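Long-range contact in ribosome maturation protein SDO1 homolog (Methanothermobacter thermautotrophicus, PDB 2WBM), which probably binds the ribosome and acts in its maturation, as an archaeal member of the SBDS family: residues I189-E194 and E240-N245. Sequence-based numbering, arbitrary orientation. Where two conformers were deposited one is given.
Sequences IKIPGE and ELTGGN
Ile191 and Asn245 are the nearest residues on the two backbones, their CA atoms 6.4 Å apart. Residues 189-191 end the strand 181-191, and the chain leaves it at Pro192. Across from them the helix 231-241 stops. Gly243, with positive phi, closes it in a Schellman motif. A type I' beta turn from Thr242 to Asn245 then leads to the strand 247-250, the antiparallel neighbour of 181-191. Within the C-terminal domain of the SBDS family, the contact therefore joins the exit of one strand to the turn that leads from helix 231-241 into strand 247-250. No hydrogen bond crosses between the segments.

Pro192 carries most of the touching from its side. Its CD sits 3.1 Å from the backbone O of Asn245, and its CG lies 3.8 Å from Asn245 CB. The two side chains cross at about a right angle. Deeper in, the methyl CG2 of Ile191 meets the methyl CG2 of Thr242 at 4.0 Å. Thr242 CG2 is anti to its own carbonyl carbon, while OG1 (chi1 58°) hydrogen-bonds to Leu238 O in the last helical turn. This puts the methyl against Ile191 and turns the hydroxyl back to the helix. Ile191 also packs on Ala199 of helix 196-206, on Trp220 and on Val246.

The carbonyl of Thr242 holds the turn. Asn245 N donates to Thr242 O at 3.0 Å. Asn245 ND2 reaches the same oxygen at 2.9 Å, nearly in line with its C=O and in the plane of the Asn245 amide.

These bonds of 240-245 stay within the turn and the helix end. Lys190 pairs with Glu247, so sheet hydrogen bonding resumes just beyond the turn. Between the two segments only van der Waals contact is made, including the approach of the proline ring to a backbone oxygen.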
ATOM      1  N   ILE A 189      27.668  -0.099  -7.377  1.00 12.63           N
ATOM      2  CA  ILE A 189      28.219   1.021  -6.623  1.00 15.06           C
ATOM      3  C   ILE A 189      29.619   0.668  -6.154  1.00 16.14           C
ATOM      4  O   ILE A 189      29.951  -0.510  -5.986  1.00 17.67           O
ATOM      5  CB  ILE A 189      27.311   1.417  -5.414  1.00 16.93           C
ATOM      6  CG1 ILE A 189      27.410   0.383  -4.279  1.00 19.85           C
ATOM      7  CG2 ILE A 189      25.848   1.573  -5.859  1.00 17.94           C
ATOM      8  CD1 ILE A 189      26.692   0.794  -2.999  1.00 26.99           C
ATOM      9  N   LYS A 190      30.438   1.694  -5.981  1.00 12.79           N
ATOM     10  CA  LYS A 190      31.793   1.546  -5.471  0.50 14.12           C
ATOM     11  C   LYS A 190      31.960   2.574  -4.363  1.00 15.23           C
ATOM     12  O   LYS A 190      31.792   3.778  -4.614  1.00 14.88           O
ATOM     13  CB  LYS A 190      32.795   1.811  -6.597  0.50 14.11           C
ATOM     14  CG  LYS A 190      34.257   1.629  -6.224  0.50 15.63           C
ATOM     15  CD  LYS A 190      35.146   1.959  -7.418  0.50 20.19           C
ATOM     16  CE  LYS A 190      36.566   1.486  -7.203  0.50 19.77           C
ATOM     17  NZ  LYS A 190      37.197   2.140  -6.033  0.50 16.55           N
ATOM     18  N   ILE A 191      32.284   2.117  -3.165  1.00 15.74           N
ATOM     19  CA  ILE A 191      32.468   3.058  -2.070  1.00 17.18           C
ATOM     20  C   ILE A 191      33.713   2.708  -1.259  1.00 14.71           C
ATOM     21  O   ILE A 191      34.180   1.566  -1.271  1.00 12.97           O
ATOM     22  CB  ILE A 191      31.230   3.095  -1.146  1.00 17.83           C
ATOM     23  CG1 ILE A 191      30.968   1.715  -0.555  1.00 17.50           C
ATOM     24  CG2 ILE A 191      29.979   3.625  -1.883  1.00 22.79           C
ATOM     25  CD1 ILE A 191      30.308   1.790   0.783  1.00 23.38           C
ATOM     26  N   PRO A 192      34.252   3.690  -0.528  1.00 13.72           N
ATOM     27  CA  PRO A 192      35.436   3.387   0.258  1.00 13.22           C
ATOM     28  C   PRO A 192      35.126   2.308   1.291  1.00 13.65           C
ATOM     29  O   PRO A 192      33.993   2.222   1.769  1.00 14.26           O
ATOM     30  CB  PRO A 192      35.737   4.704   0.965  1.00 11.84           C
ATOM     31  CG  PRO A 192      34.921   5.748   0.252  1.00 14.27           C
ATOM     32  CD  PRO A 192      33.726   5.037  -0.257  1.00 15.27           C
ATOM     33  N   GLY A 193      36.121   1.485   1.605  1.00 14.97           N
ATOM     34  CA  GLY A 193      35.947   0.356   2.527  1.00 16.26           C
ATOM     35  C   GLY A 193      35.417   0.730   3.901  1.00 15.17           C
ATOM     36  O   GLY A 193      34.654  -0.035   4.502  1.00 16.70           O
ATOM     37  N   GLU A 194      35.806   1.907   4.383  1.00 14.08           N
ATOM     38  CA  GLU A 194      35.381   2.447   5.686  1.00 14.29           C
ATOM     39  C   GLU A 194      33.863   2.613   5.792  1.00 14.43           C
ATOM     40  O   GLU A 194      33.302   2.597   6.891  1.00 15.96           O
ATOM     41  CB  GLU A 194      36.016   3.820   5.929  1.00 13.08           C
ATOM     42  CG  GLU A 194      37.542   3.826   6.067  1.00 15.54           C
ATOM     43  CD  GLU A 194      38.285   3.945   4.734  1.00 18.32           C
ATOM     44  OE1 GLU A 194      37.689   3.682   3.661  1.00 14.07           O
ATOM     45  OE2 GLU A 194      39.484   4.296   4.769  1.00 23.44           O
ATOM     46  N   GLU A 240      25.319  11.482  -0.059  1.00 14.20           N
ATOM     47  CA  GLU A 240      25.258  12.176   1.232  1.00 17.37           C
ATOM     48  C   GLU A 240      25.985  11.396   2.332  1.00 15.67           C
ATOM     49  O   GLU A 240      26.726  11.975   3.135  1.00 16.65           O
ATOM     50  CB  GLU A 240      23.811  12.484   1.627  1.00 19.20           C
ATOM     51  CG  GLU A 240      23.235  13.701   0.908  1.00 21.61           C
ATOM     52  CD  GLU A 240      21.710  13.803   0.978  1.00 28.95           C
ATOM     53  OE1 GLU A 240      21.073  13.038   1.733  1.00 30.30           O
ATOM     54  OE2 GLU A 240      21.144  14.662   0.266  1.00 31.40           O
ATOM     55  N   LEU A 241      25.789  10.085   2.339  1.00 15.73           N
ATOM     56  CA  LEU A 241      26.467   9.195   3.276  1.00 15.19           C
ATOM     57  C   LEU A 241      27.991   9.275   3.181  1.00 12.71           C
ATOM     58  O   LEU A 241      28.683   9.423   4.197  1.00 13.02           O
ATOM     59  CB  LEU A 241      26.023   7.753   3.039  1.00 14.47           C
ATOM     60  CG  LEU A 241      26.629   6.716   3.985  1.00 16.49           C
ATOM     61  CD1 LEU A 241      26.036   6.845   5.408  1.00 18.58           C
ATOM     62  CD2 LEU A 241      26.449   5.327   3.417  1.00 19.59           C
ATOM     63  N   THR A 242      28.492   9.192   1.954  1.00 11.01           N
ATOM     64  CA  THR A 242      29.916   9.035   1.678  1.00 12.21           C
ATOM     65  C   THR A 242      30.574  10.386   1.439  1.00 12.70           C
ATOM     66  O   THR A 242      31.753  10.458   1.090  1.00 14.71           O
ATOM     67  CB  THR A 242      30.146   8.162   0.425  1.00 12.53           C
ATOM     68  OG1 THR A 242      29.492   8.768  -0.701  1.00 14.84           O
ATOM     69  CG2 THR A 242      29.632   6.727   0.629  1.00 13.44           C
ATOM     70  N   GLY A 243      29.801  11.456   1.614  1.00 12.66           N
ATOM     71  CA  GLY A 243      30.284  12.821   1.365  1.00 11.49           C
ATOM     72  C   GLY A 243      30.834  12.960  -0.044  1.00 12.62           C
ATOM     73  O   GLY A 243      31.847  13.626  -0.256  1.00 11.92           O
ATOM     74  N   GLY A 244      30.176  12.312  -1.005  1.00 12.50           N
ATOM     75  CA  GLY A 244      30.565  12.408  -2.407  1.00 15.31           C
ATOM     76  C   GLY A 244      31.540  11.332  -2.847  1.00 17.95           C
ATOM     77  O   GLY A 244      31.872  11.239  -4.034  1.00 19.16           O
ATOM     78  N   ASN A 245      32.003  10.518  -1.902  1.00 15.69           N
ATOM     79  CA  ASN A 245      32.967   9.462  -2.218  1.00 14.78           C
ATOM     80  C   ASN A 245      32.271   8.182  -2.656  1.00 15.50           C
ATOM     81  O   ASN A 245      32.318   7.160  -1.973  1.00 17.29           O
ATOM     82  CB  ASN A 245      33.905   9.214  -1.039  1.00 14.69           C
ATOM     83  CG  ASN A 245      34.814  10.384  -0.775  1.00 14.97           C
ATOM     84  OD1 ASN A 245      35.880  10.500  -1.376  1.00 20.29           O
ATOM     85  ND2 ASN A 245      34.400  11.267   0.124  1.00 14.59           N
TER